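Local structure of kinesin-like protein Nod (Drosophila melanogaster, 3DC4) at residues 154-159 against 165-170; 101-106 against 316-321. The protein is an ATP-hydrolysing, microtubule-binding kinesin that is required for segregating non-exchange chromosomes in meiosis, represented here by its catalytic motor domain bound to ADP. One frame throughout, in Å; residues are numbered along the deposited sequence.

Interaction 1. Residues 154-159 against 165-170; sequences ASFIEI and FDLLGS
Leu-167 fills the angle between Phe-156 and Glu-158. Its CD2 lies over one face of the Phe-156 ring, 3.8 Å from the centroid and displaced toward the CD1-CE1 rim, a CH-pi contact. The Phe-156 chi1 of -162° sets the ring anti to N and beside the carbonyl carbon, where that face meets the leucine methyl. The other branch, Leu-167 CD1, packs against Glu-158 CB at 3.3 Å. A branched leucine suits the spot because its two methyls serve two neighbours at once; with an alanine here, the Phe-156 face would probably lose its cover and a gap would open beside Glu-158. Leu-168 continues this packing, its CG 3.8 Å from Phe-156 CB, while helix 192-204 closes in with Ile-198 and Leu-199. Glu-158 carries its carboxylate past the leucine to salt bridges with Arg-206 and Arg-207 and a hydrogen bond with Ser-220.

The backbones are joined by three bonds: Glu-158 N to Phe-165 O (3.0 Å), Phe-165 N to Glu-158 O (2.8 Å) and Leu-167 N to Phe-156 O (3.0 Å). Past Leu-167 the chain turns away (type I turn, Asp-166 to Gly-169), and the close packing gives way to a looser side, where a water accepts from Phe-156 N at 2.9 Å and reaches Asp-166 OD1. That oxygen also accepts from Leu-168 N in an Asx turn, which suits a short aspartate, while Asp-166 OD2 accepts from Thr-185 N. The whole is an antiparallel beta hairpin, with strand 164-166 paired to strand 151-160 of the central sheet of the kinesin motor domain.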
ATOM      1  N   ALA A 154     -12.254   9.177   2.719  1.00 20.87           N
ATOM      2  CA  ALA A 154     -11.534   7.961   3.056  1.00 21.57           C
ATOM      3  C   ALA A 154     -12.512   6.795   3.045  1.00 22.43           C
ATOM      4  O   ALA A 154     -13.661   6.939   3.459  1.00 22.79           O
ATOM      5  CB  ALA A 154     -10.894   8.088   4.437  1.00 23.48           C
ATOM      6  N   SER A 155     -12.059   5.656   2.531  1.00 20.53           N
ATOM      7  CA  SER A 155     -12.848   4.435   2.522  1.00 21.35           C
ATOM      8  C   SER A 155     -11.974   3.405   3.226  1.00 22.05           C
ATOM      9  O   SER A 155     -10.748   3.526   3.226  1.00 20.74           O
ATOM     10  CB  SER A 155     -13.203   3.991   1.093  1.00 20.53           C
ATOM     11  OG  SER A 155     -12.072   3.787   0.266  1.00 22.92           O
ATOM     12  N   PHE A 156     -12.603   2.428   3.871  1.00 23.19           N
ATOM     13  CA  PHE A 156     -11.877   1.382   4.594  1.00 22.89           C
ATOM     14  C   PHE A 156     -12.508   0.047   4.229  1.00 24.95           C
ATOM     15  O   PHE A 156     -13.621  -0.274   4.650  1.00 24.90           O
ATOM     16  CB  PHE A 156     -11.974   1.608   6.110  1.00 24.05           C
ATOM     17  CG  PHE A 156     -10.929   0.871   6.926  1.00 23.02           C
ATOM     18  CD1 PHE A 156     -10.369  -0.323   6.475  1.00 24.47           C
ATOM     19  CD2 PHE A 156     -10.534   1.362   8.171  1.00 24.64           C
ATOM     20  CE1 PHE A 156      -9.433  -1.021   7.250  1.00 26.79           C
ATOM     21  CE2 PHE A 156      -9.601   0.675   8.954  1.00 25.72           C
ATOM     22  CZ  PHE A 156      -9.051  -0.523   8.489  1.00 26.53           C
ATOM     23  N   ILE A 157     -11.784  -0.728   3.434  1.00 23.69           N
ATOM     24  CA  ILE A 157     -12.254  -2.027   2.990  1.00 24.95           C
ATOM     25  C   ILE A 157     -11.370  -3.134   3.550  1.00 24.99           C
ATOM     26  O   ILE A 157     -10.147  -2.985   3.653  1.00 23.10           O
ATOM     27  CB  ILE A 157     -12.237  -2.097   1.449  1.00 25.57           C
ATOM     28  CG1 ILE A 157     -13.274  -1.128   0.880  1.00 27.53           C
ATOM     29  CG2 ILE A 157     -12.512  -3.518   0.975  1.00 27.90           C
ATOM     30  CD1 ILE A 157     -13.157  -0.921  -0.607  1.00 29.18           C
ATOM     31  N   GLU A 158     -12.004  -4.238   3.925  1.00 25.00           N
ATOM     32  CA  GLU A 158     -11.297  -5.396   4.450  1.00 26.51           C
ATOM     33  C   GLU A 158     -11.611  -6.584   3.551  1.00 28.29           C
ATOM     34  O   GLU A 158     -12.745  -6.744   3.107  1.00 27.07           O
ATOM     35  CB  GLU A 158     -11.750  -5.696   5.885  1.00 29.06           C
ATOM     36  CG  GLU A 158     -11.324  -7.067   6.413  1.00 31.58           C
ATOM     37  CD  GLU A 158     -11.800  -7.329   7.832  1.00 32.02           C
ATOM     38  OE1 GLU A 158     -12.947  -6.959   8.158  1.00 34.56           O
ATOM     39  OE2 GLU A 158     -11.033  -7.918   8.620  1.00 32.84           O
ATOM     40  N   ILE A 159     -10.595  -7.391   3.261  1.00 29.74           N
ATOM     41  CA  ILE A 159     -10.772  -8.582   2.441  1.00 30.99           C
ATOM     42  C   ILE A 159     -10.481  -9.786   3.330  1.00 34.37           C
ATOM     43  O   ILE A 159      -9.326 -10.072   3.643  1.00 33.11           O
ATOM     44  CB  ILE A 159      -9.816  -8.586   1.221  1.00 29.93           C
ATOM     45  CG1 ILE A 159     -10.098  -7.365   0.341  1.00 27.95           C
ATOM     46  CG2 ILE A 159      -9.997  -9.875   0.414  1.00 27.50           C
ATOM     47  CD1 ILE A 159      -9.234  -7.281  -0.907  1.00 29.08           C
ATOM     48  N   PHE A 165     -15.388  -6.360   2.298  1.00 33.56           N
ATOM     49  CA  PHE A 165     -16.263  -5.856   3.352  1.00 33.60           C
ATOM     50  C   PHE A 165     -16.071  -4.353   3.542  1.00 33.24           C
ATOM     51  O   PHE A 165     -14.942  -3.872   3.674  1.00 33.55           O
ATOM     52  CB  PHE A 165     -15.963  -6.569   4.672  1.00 35.33           C
ATOM     53  CG  PHE A 165     -16.357  -8.016   4.680  1.00 38.39           C
ATOM     54  CD1 PHE A 165     -17.681  -8.386   4.898  1.00 39.87           C
ATOM     55  CD2 PHE A 165     -15.412  -9.009   4.445  1.00 39.28           C
ATOM     56  CE1 PHE A 165     -18.059  -9.726   4.883  1.00 40.23           C
ATOM     57  CE2 PHE A 165     -15.778 -10.353   4.426  1.00 40.90           C
ATOM     58  CZ  PHE A 165     -17.105 -10.712   4.646  1.00 40.85           C
ATOM     59  N   ASP A 166     -17.178  -3.616   3.558  1.00 31.50           N
ATOM     60  CA  ASP A 166     -17.140  -2.169   3.740  1.00 29.80           C
ATOM     61  C   ASP A 166     -17.180  -1.881   5.237  1.00 29.66           C
ATOM     62  O   ASP A 166     -18.235  -1.970   5.865  1.00 29.43           O
ATOM     63  CB  ASP A 166     -18.347  -1.531   3.054  1.00 31.13           C
ATOM     64  CG  ASP A 166     -18.244  -0.025   2.977  1.00 32.29           C
ATOM     65  OD1 ASP A 166     -17.436   0.571   3.727  1.00 31.06           O
ATOM     66  OD2 ASP A 166     -18.987   0.568   2.170  1.00 31.88           O
ATOM     67  N   LEU A 167     -16.027  -1.538   5.802  1.00 28.02           N
ATOM     68  CA  LEU A 167     -15.912  -1.266   7.234  1.00 29.29           C
ATOM     69  C   LEU A 167     -16.471   0.070   7.709  1.00 28.89           C
ATOM     70  O   LEU A 167     -16.483   0.340   8.908  1.00 30.49           O
ATOM     71  CB  LEU A 167     -14.445  -1.375   7.667  1.00 29.17           C
ATOM     72  CG  LEU A 167     -13.893  -2.777   7.955  1.00 30.39           C
ATOM     73  CD1 LEU A 167     -14.254  -3.731   6.852  1.00 33.08           C
ATOM     74  CD2 LEU A 167     -12.388  -2.699   8.151  1.00 28.95           C
ATOM     75  N   LEU A 168     -16.931   0.906   6.785  1.00 29.76           N
ATOM     76  CA  LEU A 168     -17.475   2.208   7.162  1.00 30.87           C
ATOM     77  C   LEU A 168     -18.980   2.310   6.889  1.00 32.71           C
ATOM     78  O   LEU A 168     -19.585   3.356   7.116  1.00 33.70           O
ATOM     79  CB  LEU A 168     -16.723   3.328   6.421  1.00 30.22           C
ATOM     80  CG  LEU A 168     -15.217   3.471   6.697  1.00 29.78           C
ATOM     81  CD1 LEU A 168     -14.609   4.515   5.761  1.00 28.98           C
ATOM     82  CD2 LEU A 168     -14.991   3.871   8.148  1.00 29.52           C
ATOM     83  N   GLY A 169     -19.573   1.221   6.407  1.00 34.35           N
ATOM     84  CA  GLY A 169     -20.998   1.216   6.123  1.00 36.13           C
ATOM     85  C   GLY A 169     -21.810   0.679   7.285  1.00 37.85           C
ATOM     86  O   GLY A 169     -21.277   0.472   8.378  1.00 36.86           O
ATOM     87  N   SER A 170     -23.104   0.456   7.053  1.00 40.52           N
ATOM     88  CA  SER A 170     -24.004  -0.057   8.086  1.00 42.18           C
ATOM     89  C   SER A 170     -23.931  -1.575   8.217  1.00 42.93           C
ATOM     90  O   SER A 170     -24.387  -2.144   9.211  1.00 44.14           O
ATOM     91  CB  SER A 170     -25.445   0.353   7.779  1.00 43.11           C
ATOM     92  OG  SER A 170     -25.601   1.759   7.854  1.00 45.58           O
TER
HETATM   93  O   HOH W   1     -15.355   2.196   3.053  1.00 20.53           O

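Interaction 2. Residues 101-106 against 316-321; sequences YGQTGT and QCDLSE. With ADP (adenosine-5'-diphosphate), chain C.
Gln-103 reaches from the phosphate-binding loop to the start of helix 319-335, lying across Glu-321 and ending at Asp-318. Its CB begins the contact 4.2 Å from Glu-321 CB. With chi1 at -170° the chain runs out fully extended, CG passing Glu-321 CB at 4.1 Å and CD coming within 3.6 Å of the same carbon. At the tip the amide plane stands nearly perpendicular (85°) to the Asp-318 carboxylate. As modelled, Gln-103 OE1 is 3.0 Å from Asp-318 OD1; the amide is probably turned over, so the roles of its end atoms stay unsettled. A long, uncharged glutamine suits this span, its methylenes lying against aliphatic carbon and its polar end meeting the carboxylate. Asp-318 OD2 is bonded to Ser-313.

The loop is the P-loop (Walker A motif), and its type II turn from Gln-103 to Thr-106 turns the Gly-105 amide toward ADP O3B, 2.6 Å from Gly-105 N and almost straight at 167°, with a weak second bond from Thr-106 N to ADP O1B. The positive phi of Gly-105 suits glycine, since a CB would press on the preceding carbonyl. Thr-106 OG1 donates to Gln-103 O at 2.6 Å, clasping the turn, and Lys-108 reaches both Gly-102 O and ADP.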
ATOM      1  N   TYR A 101       3.502  -5.695   2.341  1.00 13.26           N
ATOM      2  CA  TYR A 101       3.299  -7.131   2.382  1.00 15.11           C
ATOM      3  C   TYR A 101       4.470  -7.757   3.111  1.00 15.00           C
ATOM      4  O   TYR A 101       5.499  -7.113   3.334  1.00 16.83           O
ATOM      5  CB  TYR A 101       3.208  -7.707   0.969  1.00 13.25           C
ATOM      6  CG  TYR A 101       4.532  -7.815   0.240  1.00 15.89           C
ATOM      7  CD1 TYR A 101       5.080  -6.718  -0.434  1.00 12.63           C
ATOM      8  CD2 TYR A 101       5.222  -9.031   0.189  1.00 15.75           C
ATOM      9  CE1 TYR A 101       6.282  -6.839  -1.148  1.00 14.95           C
ATOM     10  CE2 TYR A 101       6.420  -9.162  -0.520  1.00 15.55           C
ATOM     11  CZ  TYR A 101       6.944  -8.063  -1.188  1.00 14.00           C
ATOM     12  OH  TYR A 101       8.113  -8.170  -1.910  1.00 16.03           O
ATOM     13  N   GLY A 102       4.308  -9.018   3.487  1.00 16.52           N
ATOM     14  CA  GLY A 102       5.369  -9.698   4.190  1.00 16.78           C
ATOM     15  C   GLY A 102       4.833 -10.404   5.413  1.00 18.30           C
ATOM     16  O   GLY A 102       3.647 -10.317   5.724  1.00 17.17           O
ATOM     17  N   GLN A 103       5.729 -11.079   6.119  1.00 18.05           N
ATOM     18  CA  GLN A 103       5.397 -11.844   7.316  1.00 20.17           C
ATOM     19  C   GLN A 103       4.771 -11.057   8.467  1.00 20.09           C
ATOM     20  O   GLN A 103       5.117  -9.905   8.715  1.00 18.59           O
ATOM     21  CB  GLN A 103       6.664 -12.540   7.816  1.00 19.82           C
ATOM     22  CG  GLN A 103       6.450 -13.565   8.901  1.00 20.13           C
ATOM     23  CD  GLN A 103       7.766 -14.099   9.457  1.00 20.98           C
ATOM     24  OE1 GLN A 103       7.777 -15.057  10.228  1.00 23.62           O
ATOM     25  NE2 GLN A 103       8.876 -13.482   9.068  1.00 17.72           N
ATOM     26  N   THR A 104       3.870 -11.706   9.196  1.00 19.55           N
ATOM     27  CA  THR A 104       3.234 -11.058  10.327  1.00 21.07           C
ATOM     28  C   THR A 104       4.309 -10.631  11.316  1.00 20.66           C
ATOM     29  O   THR A 104       5.280 -11.356  11.547  1.00 20.03           O
ATOM     30  CB  THR A 104       2.250 -12.005  11.037  1.00 22.10           C
ATOM     31  OG1 THR A 104       1.227 -12.401  10.117  1.00 21.88           O
ATOM     32  CG2 THR A 104       1.609 -11.309  12.227  1.00 22.42           C
ATOM     33  N   GLY A 105       4.141  -9.436  11.875  1.00 19.36           N
ATOM     34  CA  GLY A 105       5.084  -8.921  12.855  1.00 19.62           C
ATOM     35  C   GLY A 105       6.316  -8.219  12.304  1.00 20.73           C
ATOM     36  O   GLY A 105       7.252  -7.935  13.052  1.00 21.92           O
ATOM     37  N   THR A 106       6.312  -7.913  11.010  1.00 18.29           N
ATOM     38  CA  THR A 106       7.454  -7.259  10.382  1.00 18.94           C
ATOM     39  C   THR A 106       7.295  -5.749  10.203  1.00 16.90           C
ATOM     40  O   THR A 106       8.150  -5.105   9.596  1.00 18.83           O
ATOM     41  CB  THR A 106       7.758  -7.905   9.017  1.00 16.91           C
ATOM     42  OG1 THR A 106       6.584  -7.856   8.197  1.00 16.93           O
ATOM     43  CG2 THR A 106       8.185  -9.363   9.203  1.00 16.98           C
ATOM     44  N   GLN A 316      16.907 -14.912  12.253  1.00 24.74           N
ATOM     45  CA  GLN A 316      17.285 -16.142  11.568  1.00 25.86           C
ATOM     46  C   GLN A 316      16.119 -17.122  11.451  1.00 25.42           C
ATOM     47  O   GLN A 316      15.961 -17.786  10.428  1.00 25.38           O
ATOM     48  CB  GLN A 316      18.457 -16.802  12.313  1.00 29.92           C
ATOM     49  CG  GLN A 316      19.003 -18.060  11.657  1.00 34.63           C
ATOM     50  CD  GLN A 316      19.599 -17.796  10.285  1.00 39.46           C
ATOM     51  OE1 GLN A 316      20.406 -16.880  10.111  1.00 42.41           O
ATOM     52  NE2 GLN A 316      19.210 -18.605   9.304  1.00 41.88           N
ATOM     53  N   CYS A 317      15.294 -17.198  12.495  1.00 23.99           N
ATOM     54  CA  CYS A 317      14.152 -18.111  12.513  1.00 25.00           C
ATOM     55  C   CYS A 317      13.114 -17.796  11.437  1.00 23.84           C
ATOM     56  O   CYS A 317      12.291 -18.646  11.091  1.00 24.69           O
ATOM     57  CB  CYS A 317      13.470 -18.098  13.895  1.00 23.67           C
ATOM     58  SG  CYS A 317      12.747 -16.490  14.386  1.00 27.23           S
ATOM     59  N   ASP A 318      13.155 -16.581  10.906  1.00 20.22           N
ATOM     60  CA  ASP A 318      12.205 -16.184   9.873  1.00 18.67           C
ATOM     61  C   ASP A 318      12.845 -16.139   8.493  1.00 17.73           C
ATOM     62  O   ASP A 318      12.248 -15.602   7.563  1.00 13.94           O
ATOM     63  CB  ASP A 318      11.631 -14.801  10.188  1.00 16.60           C
ATOM     64  CG  ASP A 318      10.977 -14.738  11.548  1.00 18.89           C
ATOM     65  OD1 ASP A 318      10.174 -15.644  11.857  1.00 20.80           O
ATOM     66  OD2 ASP A 318      11.255 -13.782  12.300  1.00 19.67           O
ATOM     67  N   LEU A 319      14.037 -16.717   8.357  1.00 17.36           N
ATOM     68  CA  LEU A 319      14.764 -16.707   7.088  1.00 18.82           C
ATOM     69  C   LEU A 319      13.928 -17.119   5.888  1.00 18.42           C
ATOM     70  O   LEU A 319      13.940 -16.456   4.855  1.00 17.05           O
ATOM     71  CB  LEU A 319      15.989 -17.628   7.168  1.00 19.90           C
ATOM     72  CG  LEU A 319      16.785 -17.662   5.862  1.00 20.94           C
ATOM     73  CD1 LEU A 319      17.277 -16.250   5.540  1.00 21.66           C
ATOM     74  CD2 LEU A 319      17.974 -18.622   5.980  1.00 20.87           C
ATOM     75  N   SER A 320      13.202 -18.220   6.034  1.00 19.15           N
ATOM     76  CA  SER A 320      12.381 -18.745   4.955  1.00 19.99           C
ATOM     77  C   SER A 320      11.290 -17.769   4.508  1.00 19.60           C
ATOM     78  O   SER A 320      11.059 -17.586   3.314  1.00 17.18           O
ATOM     79  CB  SER A 320      11.752 -20.062   5.400  1.00 23.87           C
ATOM     80  OG  SER A 320      11.132 -20.721   4.319  1.00 29.93           O
ATOM     81  N   GLU A 321      10.622 -17.152   5.471  1.00 18.76           N
ATOM     82  CA  GLU A 321       9.567 -16.195   5.156  1.00 18.36           C
ATOM     83  C   GLU A 321      10.187 -14.954   4.526  1.00 16.46           C
ATOM     84  O   GLU A 321       9.653 -14.379   3.579  1.00 16.02           O
ATOM     85  CB  GLU A 321       8.803 -15.817   6.427  1.00 21.53           C
ATOM     86  CG  GLU A 321       8.024 -16.977   7.046  1.00 25.07           C
ATOM     87  CD  GLU A 321       7.114 -17.670   6.039  1.00 28.78           C
ATOM     88  OE1 GLU A 321       6.704 -17.020   5.053  1.00 28.69           O
ATOM     89  OE2 GLU A 321       6.796 -18.866   6.235  1.00 29.84           O
TER
HETATM   90  PB  ADP C 401       2.629  -6.423  11.123  1.00 21.61           P
HETATM   91  O1B ADP C 401       3.400  -6.639   9.885  1.00 20.88           O
HETATM   92  O2B ADP C 401       1.487  -5.390  10.832  1.00 21.88           O
HETATM   93  O3B ADP C 401       2.021  -7.926  11.563  1.00 19.39           O
HETATM   94  PA  ADP C 401       3.209  -4.484  12.994  1.00 26.15           P
HETATM   95  O1A ADP C 401       3.140  -3.450  11.980  1.00 25.77           O
HETATM   96  O2A ADP C 401       1.811  -4.678  13.712  1.00 28.02           O
HETATM   97  O3A ADP C 401       3.663  -5.891  12.266  1.00 24.15           O
HETATM   98  O5' ADP C 401       4.368  -4.122  14.036  1.00 29.16           O
HETATM   99  C5' ADP C 401       4.424  -5.120  15.065  1.00 28.72           C
HETATM  100  C4' ADP C 401       5.029  -4.485  16.320  1.00 28.12           C
HETATM  101  O4' ADP C 401       6.379  -4.023  16.063  1.00 26.35           O
HETATM  102  C3' ADP C 401       4.196  -3.226  16.767  1.00 28.74           C
HETATM  103  O3' ADP C 401       4.447  -2.891  18.125  1.00 34.17           O
HETATM  104  C2' ADP C 401       5.032  -2.120  15.999  1.00 27.58           C
HETATM  105  O2' ADP C 401       4.893  -0.842  16.639  1.00 28.13           O
HETATM  106  C1' ADP C 401       6.496  -2.597  16.189  1.00 27.17           C
HETATM  107  N9  ADP C 401       7.348  -2.091  15.114  1.00 26.24           N
HETATM  108  C8  ADP C 401       7.432  -2.596  13.836  1.00 22.73           C
HETATM  109  N7  ADP C 401       8.185  -1.825  13.084  1.00 24.03           N
HETATM  110  C5  ADP C 401       8.788  -0.906  13.883  1.00 24.49           C
HETATM  111  C6  ADP C 401       9.679   0.178  13.677  1.00 23.87           C
HETATM  112  N6  ADP C 401      10.288   0.357  12.448  1.00 24.96           N
HETATM  113  N1  ADP C 401       9.946   1.013  14.710  1.00 24.86           N
HETATM  114  C2  ADP C 401       9.473   0.773  15.937  1.00 24.24           C
HETATM  115  N3  ADP C 401       8.614  -0.211  16.177  1.00 26.18           N
HETATM  116  C4  ADP C 401       8.211  -1.029  15.194  1.00 25.16           C

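In the fold
Both interactions belong to the single kinesin motor domain but sit in different parts of it, their centres 28 Å apart and their nearest atoms about 13 Å apart, without touching. Along the chain the order is 101-106, then both segments of interaction 1, then 316-321, so the local hairpin falls within the long span that interaction 2 bridges. The mixed central sheet connects them: strand 151-160 reaches strand 96-101, which runs into the P-loop, by way of strands 220-229 and 234-241. The side chain of Phe-156 stays about 12 Å from ADP, so interaction 1 is packing at a distance from the nucleotide, whereas interaction 2 includes residues of its pocket.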